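Arginine--tRNA ligase (Campylobacter jejuni, PDB 3FNR) catalyses the ATP-dependent attachment of L-arginine to tRNA(Arg), releasing AMP and diphosphate, as a monomeric class I aminoacyl-tRNA synthetase. Local coordinates at residues A[21-26]-A[381-386]; A[30-35]-A[68-73]; A[73-78]-A[166-171]; A[156-161]-A[306-311]. The protein carries 1 engineered substitution. All blocks are in the same frame, centred on the assembly; numbering follows the deposited sequence.

Contacts 2 and 3 are neighbours in one sheet: both use strand 69-76, which pairs with strand 31-35 in contact 2 and with strand 165-167 in contact 3, and they share Glu-73. Their centres lie about 18 Å apart. The centre of contact 4 lies about 8 Å from the centre of the chain, where the end of helix 136-157 meets helix 305-311; strand 165-167 of contact 3 follows helix 136-157 in the chain. Contact 1 encloses the other three along the chain, its centre about 36 Å from that of contact 3. Contacts 2, 3 and 4 thus knit the catalytic domain together, and contact 1 joins it to the DALR domain, which probably binds the anticodon.

Contact 1 (A[21-26]-A[381-386]); sequences DFTKGE and LNLKAV. With SO4 (sulfate ion), chain B.
With CG anti to the backbone N (chi1 175°), the ring of Phe-22 is brought to Leu-383. The two side chains cross at a slant, and Phe-22 CE2 comes to 3.9 Å from Leu-383 CD2. Another ring carbon, Phe-22 CE1, lies 4.2 Å from Leu-381 CD2. Leu-437 and Thr-441 of helix 425-445 also pack on Phe-22. Thr-23 is turned so that its methyl sits beside N and its hydroxyl between N and the carbonyl carbon (chi1 68°). That rotation lays CG2 over the centre of one face of the Phe-22 ring, 3.5 Å above its plane, and brings the same methyl 3.5 Å from Lys-384 N. The hydroxyl turns back instead: OG1 donates to Phe-22 O over 2.6 Å, well off the direction of that carbonyl, and is also bonded to His-65.

Lys-384 bends at its last two torsions. Its NZ gives hydrogen bonds to a sulfate oxygen (O4) and to a water that in turn donates to Thr-23 O. Glu-26 N holds another oxygen of the sulfate (O2) at 2.6 Å, and Lys-28 also binds the ion. The chemistry thus divides in two: an apolar patch sets the catalytic domain against the DALR domain, while across the more exposed margin the polar link runs through a water and an anion probably taken from the crystallisation liquor.

Contact 2 (A[30-35]-A[68-73]); sequences ESFLLE and YKFNTE
Phe-32 meets residues 68-70 through CB, CG and the CD2-CE2 side of its ring. Its CB lies 3.4 Å from Phe-70 CD1, and CG stays close to Phe-70 CD1 and CE1. Further out, CD2 is still 3.7 Å from Phe-70 CD1, while CE2 reaches Tyr-68 CD2, which lies in the plane of the Phe-32 ring at its edge. The side chains of Phe-32 and Tyr-68 lie side by side, pointing the same way, with their ring planes oblique at 66°; against Phe-70 the angle falls to 39°, and the three make an aromatic cluster. Leu-34 CB packs on Phe-70 CE2 at 3.6 Å.

The strands that carry this cluster run parallel, in register. Phe-32 N donates to Lys-69 O and Asn-71 N to Phe-32 O; Leu-34 N then bonds Asn-71 O over 2.8 Å, and Glu-73 N returns to Leu-34 O. Helix 50-65 connects the strands in a beta-alpha-beta crossover of the class I synthetase core and covers Leu-34 and Phe-70. On the opposite face Glu-35 is salt-bridged to Lys-230, and Glu-73 is held by Tyr-226 and salt-bridged to Arg-233. Directional backbone bonds thus join a largely apolar face turned to the helix and a more polar one whose two glutamates are probably neutralised by Lys-230 and Arg-233.

Contact 3 (A[73-78]-A[166-171]); sequences EYYVND and VSERSY. With SO4 (sulfate ion), chain E.
The side chains of Tyr-75 and Val-166 cross at about a right angle, CD1 of the tyrosine 3.9 Å from CG2 of the valine. The tyrosine's CG lies opposite the backbone N (chi1 -176°), and the ring leans over so that its OH ends 3.3 Å from Glu-168 CG. There the ring and the Glu-168 carboxylate planes are turned 55° against each other. CE1 of Tyr-171 stands at the ring edge; the hydroxyl of Tyr-171 is bonded to Asp-229. Val-166 also lies across Glu-73, its two methyls against the carboxylate, CG2 3.6 Å from Glu-73 OE1, an oxygen also bonded to Tyr-226.

These residues mark the end of the parallel pairing between strands 69-76 and 165-167 in the class I catalytic domain. Val-166 N bonds Tyr-74 O, Val-76 N bonds Val-166 O at 2.7 Å, and Glu-168 N bonds Val-76 O. Beyond them Asn-77 centres an inverse gamma turn, after which the side chain of Asp-78 reaches Ser-167.

With CG between N and the carbonyl carbon (chi1 69°), Asp-78 directs OD2 at Ser-167, whose OG donates to its syn lone pair over 2.6 Å; Arg-169 N adds a weak bond to the same oxygen. The guanidinium of Arg-169 lies flat against Asp-78 O, which sits 3.1 Å above its centre with no N-H aimed at it. NH1 binds O2 of a sulfate, probably from the crystallisation liquor, near the group's plane; NH2 is salt-bridged to Asp-141.

Contact 4 (A[156-161]-A[306-311]); sequences EQAKIK and DALRYI
Helix 136-157 comes to its end just where Ala-158 faces Arg-309, the closest backbone approach, with their CA atoms 7.2 Å apart. Lys-159 takes a positive phi (66°) as the C-prime residue of a Schellman motif: Lys-159 N bonds Glu-156 O, and Ile-160 N bonds Leu-155 O. Residues 306-311 stay helical, with Tyr-310 N held by Asp-306 O and Ile-311 N by Ala-307 O. The terminating turn presents the carbonyl of Ala-158 to this second helix.

Arg-309 takes up that carbonyl. Bends at chi2 (-56°) and chi3 (-63°) fold its chain so that CD passes 3.3 Å from Ala-158 O, and NH1 donates to the same oxygen over 2.9 Å. The bond lies in the carbonyl plane and almost in the guanidinium plane, so the group meets the helix end with its edge. Lys-159 O is also near that edge, and Ile-160 CG1 lies 3.6 Å from NH1, the two side chains slanting past each other. Beside the arginine, Ala-158 CB packs on Leu-308 CD2 at 3.8 Å.

The guanidinium has further partners on helix 50-65: NH1 forms a salt bridge with Asp-57, and NH2 a hydrogen bond with Thr-58. Asp-57 probably balances the buried positive charge. Lys-159 O is taken by Arg-61 of the same helix. What results is a Schellman-terminated helix whose C-terminal carbonyl is bound by an arginine of helix 305-311, where these two helices meet helix 50-65 in the class I catalytic domain.

Contact 1 (A[21-26]-A[381-386])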
# COMPACT_ATOMS: atom_id res chain seq x y z
N ASP A 21 18.39 -11.08 -9.98
CA ASP A 21 18.08 -10.25 -11.13
C ASP A 21 16.95 -10.80 -12.01
O ASP A 21 16.57 -10.17 -13.00
CB ASP A 21 19.33 -10.01 -11.96
CG ASP A 21 20.42 -9.27 -11.19
OD1 ASP A 21 21.57 -9.25 -11.67
OD2 ASP A 21 20.12 -8.71 -10.11
N PHE A 22 16.42 -11.97 -11.63
CA PHE A 22 15.34 -12.64 -12.36
C PHE A 22 14.10 -11.76 -12.40
O PHE A 22 13.59 -11.34 -11.35
CB PHE A 22 15.02 -13.99 -11.71
CG PHE A 22 13.83 -14.72 -12.31
CD1 PHE A 22 13.82 -15.09 -13.65
CD2 PHE A 22 12.75 -15.07 -11.51
CE1 PHE A 22 12.74 -15.78 -14.20
CE2 PHE A 22 11.66 -15.76 -12.04
CZ PHE A 22 11.66 -16.12 -13.39
N THR A 23 13.65 -11.49 -13.63
CA THR A 23 12.50 -10.64 -14.00
C THR A 23 12.66 -9.13 -13.78
O THR A 23 11.75 -8.35 -14.11
CB THR A 23 11.14 -11.14 -13.41
OG1 THR A 23 11.13 -10.98 -11.99
CG2 THR A 23 10.89 -12.60 -13.77
N LYS A 24 13.81 -8.71 -13.26
CA LYS A 24 14.13 -7.29 -13.12
C LYS A 24 14.26 -6.63 -14.49
O LYS A 24 14.84 -7.20 -15.42
CB LYS A 24 15.43 -7.09 -12.31
CG LYS A 24 15.21 -7.20 -10.81
CD LYS A 24 16.37 -6.66 -10.01
CE LYS A 24 16.03 -6.70 -8.52
NZ LYS A 24 17.26 -6.70 -7.69
N GLY A 25 13.69 -5.44 -14.61
CA GLY A 25 13.78 -4.68 -15.86
C GLY A 25 14.98 -3.74 -15.85
O GLY A 25 15.50 -3.38 -14.79
N GLU A 26 15.42 -3.37 -17.05
CA GLU A 26 16.44 -2.34 -17.24
C GLU A 26 15.88 -0.97 -16.84
O GLU A 26 14.65 -0.80 -16.78
CB GLU A 26 16.89 -2.28 -18.71
CG GLU A 26 17.44 -3.58 -19.28
CD GLU A 26 17.48 -3.58 -20.81
OE1 GLU A 26 18.05 -2.63 -21.41
OE2 GLU A 26 16.94 -4.53 -21.43
N LEU A 381 8.86 -19.21 -16.07
CA LEU A 381 9.56 -18.16 -16.80
C LEU A 381 8.67 -16.99 -17.23
O LEU A 381 9.16 -15.89 -17.47
CB LEU A 381 10.31 -18.74 -18.01
CG LEU A 381 11.43 -19.71 -17.63
CD1 LEU A 381 11.90 -20.49 -18.84
CD2 LEU A 381 12.60 -18.96 -16.98
N ASN A 382 7.36 -17.24 -17.30
CA ASN A 382 6.36 -16.26 -17.72
C ASN A 382 6.13 -15.12 -16.70
O ASN A 382 5.37 -14.20 -16.99
CB ASN A 382 5.03 -16.96 -17.99
CG ASN A 382 4.03 -16.08 -18.75
OD1 ASN A 382 2.86 -15.98 -18.36
ND2 ASN A 382 4.49 -15.44 -19.81
N LEU A 383 6.76 -15.20 -15.53
CA LEU A 383 6.62 -14.16 -14.49
C LEU A 383 6.94 -12.76 -15.01
O LEU A 383 6.18 -11.83 -14.75
CB LEU A 383 7.46 -14.49 -13.24
CG LEU A 383 7.42 -13.51 -12.05
CD1 LEU A 383 6.01 -13.30 -11.52
CD2 LEU A 383 8.34 -13.97 -10.94
N LYS A 384 8.03 -12.63 -15.76
CA LYS A 384 8.46 -11.36 -16.36
C LYS A 384 7.33 -10.66 -17.13
O LYS A 384 7.06 -9.49 -16.88
CB LYS A 384 9.64 -11.60 -17.30
CG LYS A 384 10.45 -10.34 -17.62
CD LYS A 384 11.25 -10.52 -18.91
CE LYS A 384 12.58 -9.76 -18.88
NZ LYS A 384 12.49 -8.35 -18.39
N ALA A 385 6.69 -11.41 -18.03
CA ALA A 385 5.55 -10.90 -18.81
C ALA A 385 4.41 -10.46 -17.91
O ALA A 385 3.84 -9.40 -18.10
CB ALA A 385 5.06 -11.98 -19.79
N VAL A 386 4.08 -11.29 -16.92
CA VAL A 386 3.00 -11.01 -15.98
C VAL A 386 3.25 -9.70 -15.23
O VAL A 386 2.37 -8.85 -15.17
CB VAL A 386 2.78 -12.18 -15.00
CG1 VAL A 386 1.73 -11.81 -13.95
CG2 VAL A 386 2.33 -13.43 -15.77
S SO4 B . 13.19 -4.80 -19.96
O1 SO4 B . 13.46 -4.47 -21.37
O2 SO4 B . 14.04 -3.96 -19.13
O3 SO4 B . 11.78 -4.53 -19.68
O4 SO4 B . 13.49 -6.20 -19.68
O HOH W 1 11.15 -6.93 -16.56

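Contact 2 (A[30-35]-A[68-73])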
# COMPACT_ATOMS: atom_id res chain seq x y z
N GLU A 30 10.38 6.66 -17.81
CA GLU A 30 9.25 7.26 -17.12
C GLU A 30 9.41 7.16 -15.60
O GLU A 30 9.70 6.09 -15.08
CB GLU A 30 7.95 6.59 -17.56
CG GLU A 30 6.70 7.39 -17.21
CD GLU A 30 5.43 6.79 -17.78
OE1 GLU A 30 4.34 7.31 -17.46
OE2 GLU A 30 5.51 5.80 -18.55
N SER A 31 9.23 8.28 -14.91
CA SER A 31 9.36 8.36 -13.45
C SER A 31 8.03 8.71 -12.81
O SER A 31 7.19 9.34 -13.44
CB SER A 31 10.37 9.42 -13.07
OG SER A 31 9.97 10.69 -13.56
N PHE A 32 7.84 8.30 -11.56
CA PHE A 32 6.56 8.51 -10.89
C PHE A 32 6.70 9.03 -9.47
O PHE A 32 7.66 8.71 -8.76
CB PHE A 32 5.77 7.20 -10.82
CG PHE A 32 5.51 6.55 -12.16
CD1 PHE A 32 4.32 6.78 -12.83
CD2 PHE A 32 6.46 5.72 -12.74
CE1 PHE A 32 4.07 6.19 -14.06
CE2 PHE A 32 6.23 5.13 -13.97
CZ PHE A 32 5.02 5.35 -14.63
N LEU A 33 5.73 9.83 -9.05
CA LEU A 33 5.57 10.18 -7.65
C LEU A 33 4.22 9.70 -7.14
O LEU A 33 3.17 10.22 -7.53
CB LEU A 33 5.71 11.70 -7.43
CG LEU A 33 5.48 12.21 -5.99
CD1 LEU A 33 6.50 11.62 -5.01
CD2 LEU A 33 5.50 13.73 -5.93
N LEU A 34 4.25 8.73 -6.23
CA LEU A 34 3.03 8.21 -5.62
C LEU A 34 2.80 8.81 -4.24
O LEU A 34 3.65 8.68 -3.34
CB LEU A 34 3.11 6.68 -5.49
CG LEU A 34 1.93 5.70 -5.42
CD1 LEU A 34 2.30 4.53 -4.52
CD2 LEU A 34 0.59 6.29 -5.00
N GLU A 35 1.64 9.42 -4.04
CA GLU A 35 1.25 9.85 -2.72
C GLU A 35 0.08 9.00 -2.31
O GLU A 35 -0.95 8.98 -2.99
CB GLU A 35 0.86 11.32 -2.68
CG GLU A 35 0.40 11.79 -1.29
CD GLU A 35 -0.94 12.50 -1.33
OE1 GLU A 35 -1.23 13.20 -2.33
OE2 GLU A 35 -1.72 12.36 -0.36
N TYR A 68 11.68 1.25 -12.93
CA TYR A 68 11.11 2.59 -12.91
C TYR A 68 11.62 3.36 -11.70
O TYR A 68 11.79 2.78 -10.62
CB TYR A 68 9.58 2.54 -12.92
CG TYR A 68 8.99 1.95 -14.18
CD1 TYR A 68 8.72 0.58 -14.26
CD2 TYR A 68 8.70 2.75 -15.28
CE1 TYR A 68 8.18 0.03 -15.42
CE2 TYR A 68 8.16 2.20 -16.45
CZ TYR A 68 7.90 0.83 -16.51
OH TYR A 68 7.38 0.27 -17.65
N LYS A 69 11.91 4.65 -11.89
CA LYS A 69 12.16 5.57 -10.77
C LYS A 69 10.81 5.87 -10.17
O LYS A 69 9.92 6.36 -10.85
CB LYS A 69 12.82 6.86 -11.26
CG LYS A 69 14.27 6.70 -11.74
CD LYS A 69 14.91 8.05 -12.13
CE LYS A 69 14.51 8.52 -13.54
NZ LYS A 69 14.91 7.57 -14.63
N PHE A 70 10.64 5.55 -8.89
CA PHE A 70 9.31 5.59 -8.29
C PHE A 70 9.43 6.03 -6.84
O PHE A 70 9.93 5.28 -5.99
CB PHE A 70 8.66 4.20 -8.40
CG PHE A 70 7.14 4.20 -8.29
CD1 PHE A 70 6.35 4.14 -9.43
CD2 PHE A 70 6.52 4.18 -7.05
CE1 PHE A 70 4.96 4.10 -9.34
CE2 PHE A 70 5.14 4.14 -6.95
CZ PHE A 70 4.35 4.11 -8.09
N ASN A 71 8.98 7.24 -6.57
CA ASN A 71 8.99 7.82 -5.24
C ASN A 71 7.66 7.75 -4.53
O ASN A 71 6.60 7.78 -5.16
CB ASN A 71 9.45 9.27 -5.29
CG ASN A 71 10.94 9.41 -5.15
OD1 ASN A 71 11.68 9.24 -6.12
ND2 ASN A 71 11.39 9.70 -3.94
N THR A 72 7.72 7.65 -3.21
CA THR A 72 6.53 7.61 -2.37
C THR A 72 6.53 8.72 -1.33
O THR A 72 7.58 9.08 -0.79
CB THR A 72 6.37 6.25 -1.67
OG1 THR A 72 7.60 5.90 -1.03
CG2 THR A 72 6.03 5.19 -2.68
N GLU A 73 5.33 9.22 -1.04
CA GLU A 73 5.15 10.36 -0.17
C GLU A 73 3.83 10.28 0.61
O GLU A 73 2.82 9.79 0.10
CB GLU A 73 5.26 11.68 -0.97
CG GLU A 73 5.34 12.96 -0.14
CD GLU A 73 5.87 14.15 -0.93
OE1 GLU A 73 5.06 15.06 -1.23
OE2 GLU A 73 7.09 14.18 -1.25
O HOH W 2 12.03 5.83 -14.46

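Contact 3 (A[73-78]-A[166-171])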
# COMPACT_ATOMS: atom_id res chain seq x y z
N GLU A 73 5.33 9.22 -1.04
CA GLU A 73 5.15 10.36 -0.17
C GLU A 73 3.83 10.28 0.61
O GLU A 73 2.82 9.79 0.10
CB GLU A 73 5.26 11.68 -0.97
CG GLU A 73 5.34 12.96 -0.14
CD GLU A 73 5.87 14.15 -0.93
OE1 GLU A 73 5.06 15.06 -1.23
OE2 GLU A 73 7.09 14.18 -1.25
N TYR A 74 3.87 10.75 1.85
CA TYR A 74 2.73 10.75 2.75
C TYR A 74 2.53 12.19 3.17
O TYR A 74 3.47 12.87 3.58
CB TYR A 74 3.06 9.87 3.96
CG TYR A 74 1.98 9.67 5.02
CD1 TYR A 74 1.53 10.73 5.82
CD2 TYR A 74 1.47 8.40 5.28
CE1 TYR A 74 0.56 10.54 6.81
CE2 TYR A 74 0.51 8.19 6.27
CZ TYR A 74 0.06 9.27 7.03
OH TYR A 74 -0.88 9.07 8.00
N TYR A 75 1.29 12.66 3.05
CA TYR A 75 0.95 14.02 3.43
C TYR A 75 0.38 14.02 4.83
O TYR A 75 -0.63 13.36 5.09
CB TYR A 75 -0.10 14.57 2.45
CG TYR A 75 -0.45 16.02 2.69
CD1 TYR A 75 0.41 17.04 2.29
CD2 TYR A 75 -1.66 16.37 3.29
CE1 TYR A 75 0.08 18.37 2.48
CE2 TYR A 75 -1.99 17.70 3.50
CZ TYR A 75 -1.12 18.70 3.09
OH TYR A 75 -1.45 20.02 3.27
N VAL A 76 1.03 14.77 5.72
CA VAL A 76 0.62 14.88 7.12
C VAL A 76 -0.26 16.12 7.32
O VAL A 76 0.22 17.23 7.22
CB VAL A 76 1.85 14.95 8.07
CG1 VAL A 76 1.42 14.74 9.50
CG2 VAL A 76 2.91 13.92 7.69
N ASN A 77 -1.54 15.91 7.60
CA ASN A 77 -2.47 17.01 7.86
C ASN A 77 -2.26 17.53 9.28
O ASN A 77 -3.10 17.30 10.15
CB ASN A 77 -3.92 16.57 7.69
CG ASN A 77 -4.33 16.41 6.23
OD1 ASN A 77 -4.56 17.40 5.53
ND2 ASN A 77 -4.46 15.16 5.78
N ASP A 78 -1.15 18.22 9.50
CA ASP A 78 -0.74 18.55 10.87
C ASP A 78 -0.88 20.03 11.24
O ASP A 78 -0.14 20.54 12.08
CB ASP A 78 0.68 18.05 11.13
CG ASP A 78 1.75 18.80 10.36
OD1 ASP A 78 2.93 18.69 10.75
OD2 ASP A 78 1.44 19.50 9.37
N VAL A 166 5.51 14.61 4.47
CA VAL A 166 5.49 16.07 4.31
C VAL A 166 4.42 16.74 5.16
O VAL A 166 3.33 16.21 5.33
CB VAL A 166 5.34 16.52 2.82
CG1 VAL A 166 6.54 16.19 2.05
CG2 VAL A 166 4.13 15.89 2.16
N SER A 167 4.73 17.92 5.68
CA SER A 167 3.84 18.63 6.58
C SER A 167 2.97 19.67 5.87
O SER A 167 3.46 20.41 5.02
CB SER A 167 4.66 19.31 7.69
OG SER A 167 3.84 20.13 8.51
N GLU A 168 1.69 19.69 6.23
CA GLU A 168 0.74 20.72 5.81
C GLU A 168 1.25 22.12 6.20
O GLU A 168 1.16 23.06 5.41
CB GLU A 168 -0.63 20.45 6.46
CG GLU A 168 -1.71 21.50 6.20
CD GLU A 168 -3.08 21.10 6.74
OE1 GLU A 168 -4.10 21.59 6.20
OE2 GLU A 168 -3.15 20.30 7.70
N ARG A 169 1.81 22.22 7.41
CA ARG A 169 2.32 23.48 7.96
C ARG A 169 3.42 24.13 7.13
O ARG A 169 3.58 25.35 7.17
CB ARG A 169 2.78 23.29 9.41
CG ARG A 169 1.64 23.24 10.42
CD ARG A 169 2.09 23.69 11.80
NE ARG A 169 2.58 22.60 12.64
CZ ARG A 169 1.98 22.16 13.75
NH1 ARG A 169 0.84 22.72 14.16
NH2 ARG A 169 2.50 21.16 14.44
N SER A 170 4.17 23.34 6.37
CA SER A 170 5.23 23.88 5.52
C SER A 170 4.72 24.49 4.21
O SER A 170 5.51 24.93 3.37
CB SER A 170 6.31 22.83 5.25
OG SER A 170 5.91 21.90 4.26
N TYR A 171 3.39 24.54 4.04
CA TYR A 171 2.76 25.11 2.85
C TYR A 171 1.93 26.38 3.11
O TYR A 171 1.14 26.78 2.25
CB TYR A 171 1.87 24.06 2.18
CG TYR A 171 2.64 22.94 1.52
CD1 TYR A 171 2.81 21.72 2.16
CD2 TYR A 171 3.22 23.12 0.26
CE1 TYR A 171 3.53 20.68 1.56
CE2 TYR A 171 3.93 22.09 -0.36
CZ TYR A 171 4.09 20.88 0.31
OH TYR A 171 4.79 19.86 -0.28
S SO4 E . -0.79 26.22 12.68
O1 SO4 E . -0.05 27.47 12.64
O2 SO4 E . -0.22 25.36 13.72
O3 SO4 E . -2.20 26.48 12.98
O4 SO4 E . -0.69 25.55 11.39

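Contact 4 (A[156-161]-A[306-311])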
# COMPACT_ATOMS: atom_id res chain seq x y z
N GLU A 156 4.74 -0.43 9.13
CA GLU A 156 5.90 -1.31 9.16
C GLU A 156 5.48 -2.74 9.48
O GLU A 156 6.08 -3.70 9.00
CB GLU A 156 6.92 -0.81 10.19
CG GLU A 156 8.36 -0.78 9.69
CD GLU A 156 9.02 -2.15 9.63
OE1 GLU A 156 8.90 -2.83 8.59
OE2 GLU A 156 9.70 -2.52 10.61
N GLN A 157 4.44 -2.87 10.30
CA GLN A 157 3.83 -4.16 10.62
C GLN A 157 3.33 -4.88 9.37
O GLN A 157 3.42 -6.11 9.28
CB GLN A 157 2.67 -3.95 11.60
CG GLN A 157 2.30 -5.18 12.39
CD GLN A 157 1.17 -4.93 13.36
OE1 GLN A 157 0.64 -3.83 13.45
NE2 GLN A 157 0.79 -5.97 14.10
N ALA A 158 2.84 -4.12 8.40
CA ALA A 158 2.39 -4.67 7.11
C ALA A 158 3.48 -4.60 6.04
O ALA A 158 3.19 -4.73 4.84
CB ALA A 158 1.16 -3.95 6.65
N LYS A 159 4.73 -4.41 6.48
CA LYS A 159 5.91 -4.35 5.60
C LYS A 159 5.92 -3.13 4.66
O LYS A 159 6.46 -3.19 3.54
CB LYS A 159 6.14 -5.67 4.83
CG LYS A 159 6.06 -6.95 5.68
CD LYS A 159 7.26 -7.11 6.61
CE LYS A 159 7.06 -8.28 7.58
NZ LYS A 159 6.00 -8.04 8.61
N ILE A 160 5.33 -2.03 5.12
CA ILE A 160 5.23 -0.81 4.33
C ILE A 160 6.07 0.32 4.94
O ILE A 160 5.88 0.69 6.09
CB ILE A 160 3.75 -0.35 4.18
CG1 ILE A 160 2.93 -1.45 3.50
CG2 ILE A 160 3.67 0.98 3.41
CD1 ILE A 160 1.40 -1.36 3.73
N LYS A 161 6.99 0.84 4.14
CA LYS A 161 7.74 2.04 4.49
C LYS A 161 7.55 3.08 3.38
O LYS A 161 7.71 2.76 2.20
CB LYS A 161 9.23 1.73 4.65
CG LYS A 161 9.58 0.90 5.88
CD LYS A 161 11.08 0.62 5.92
CE LYS A 161 11.47 -0.25 7.11
NZ LYS A 161 11.34 0.48 8.40
N ASP A 306 1.38 -11.46 5.94
CA ASP A 306 1.27 -12.13 4.64
C ASP A 306 -0.17 -12.21 4.17
O ASP A 306 -0.45 -11.93 3.00
CB ASP A 306 1.85 -13.54 4.72
CG ASP A 306 3.32 -13.55 5.09
OD1 ASP A 306 4.01 -12.52 4.93
OD2 ASP A 306 3.81 -14.61 5.55
N ALA A 307 -1.08 -12.56 5.08
CA ALA A 307 -2.49 -12.67 4.78
C ALA A 307 -3.07 -11.33 4.38
O ALA A 307 -3.80 -11.26 3.40
CB ALA A 307 -3.24 -13.25 5.96
N LEU A 308 -2.72 -10.27 5.11
CA LEU A 308 -3.16 -8.90 4.77
C LEU A 308 -2.67 -8.51 3.39
O LEU A 308 -3.45 -8.01 2.56
CB LEU A 308 -2.66 -7.88 5.80
CG LEU A 308 -3.31 -6.49 5.66
CD1 LEU A 308 -4.43 -6.31 6.65
CD2 LEU A 308 -2.29 -5.39 5.83
N ARG A 309 -1.39 -8.76 3.14
CA ARG A 309 -0.77 -8.42 1.87
C ARG A 309 -1.39 -9.21 0.72
O ARG A 309 -1.38 -8.75 -0.42
CB ARG A 309 0.74 -8.64 1.93
CG ARG A 309 1.53 -7.71 2.88
CD ARG A 309 1.32 -6.23 2.58
NE ARG A 309 1.81 -5.85 1.25
CZ ARG A 309 2.90 -5.12 1.02
NH1 ARG A 309 3.65 -4.69 2.02
NH2 ARG A 309 3.24 -4.83 -0.24
N TYR A 310 -1.92 -10.40 1.00
CA TYR A 310 -2.54 -11.21 -0.04
C TYR A 310 -3.96 -10.76 -0.30
O TYR A 310 -4.32 -10.44 -1.44
CB TYR A 310 -2.52 -12.71 0.31
CG TYR A 310 -2.95 -13.56 -0.88
CD1 TYR A 310 -4.31 -13.79 -1.16
CD2 TYR A 310 -2.00 -14.09 -1.75
CE1 TYR A 310 -4.70 -14.54 -2.28
CE2 TYR A 310 -2.38 -14.84 -2.86
CZ TYR A 310 -3.72 -15.05 -3.12
OH TYR A 310 -4.07 -15.80 -4.22
N ILE A 311 -4.78 -10.79 0.75
CA ILE A 311 -6.20 -10.53 0.68
C ILE A 311 -6.46 -9.17 0.04
O ILE A 311 -7.28 -9.07 -0.87
CB ILE A 311 -6.84 -10.58 2.09
CG1 ILE A 311 -6.83 -12.01 2.63
CG2 ILE A 311 -8.26 -10.05 2.08
CD1 ILE A 311 -6.98 -12.09 4.14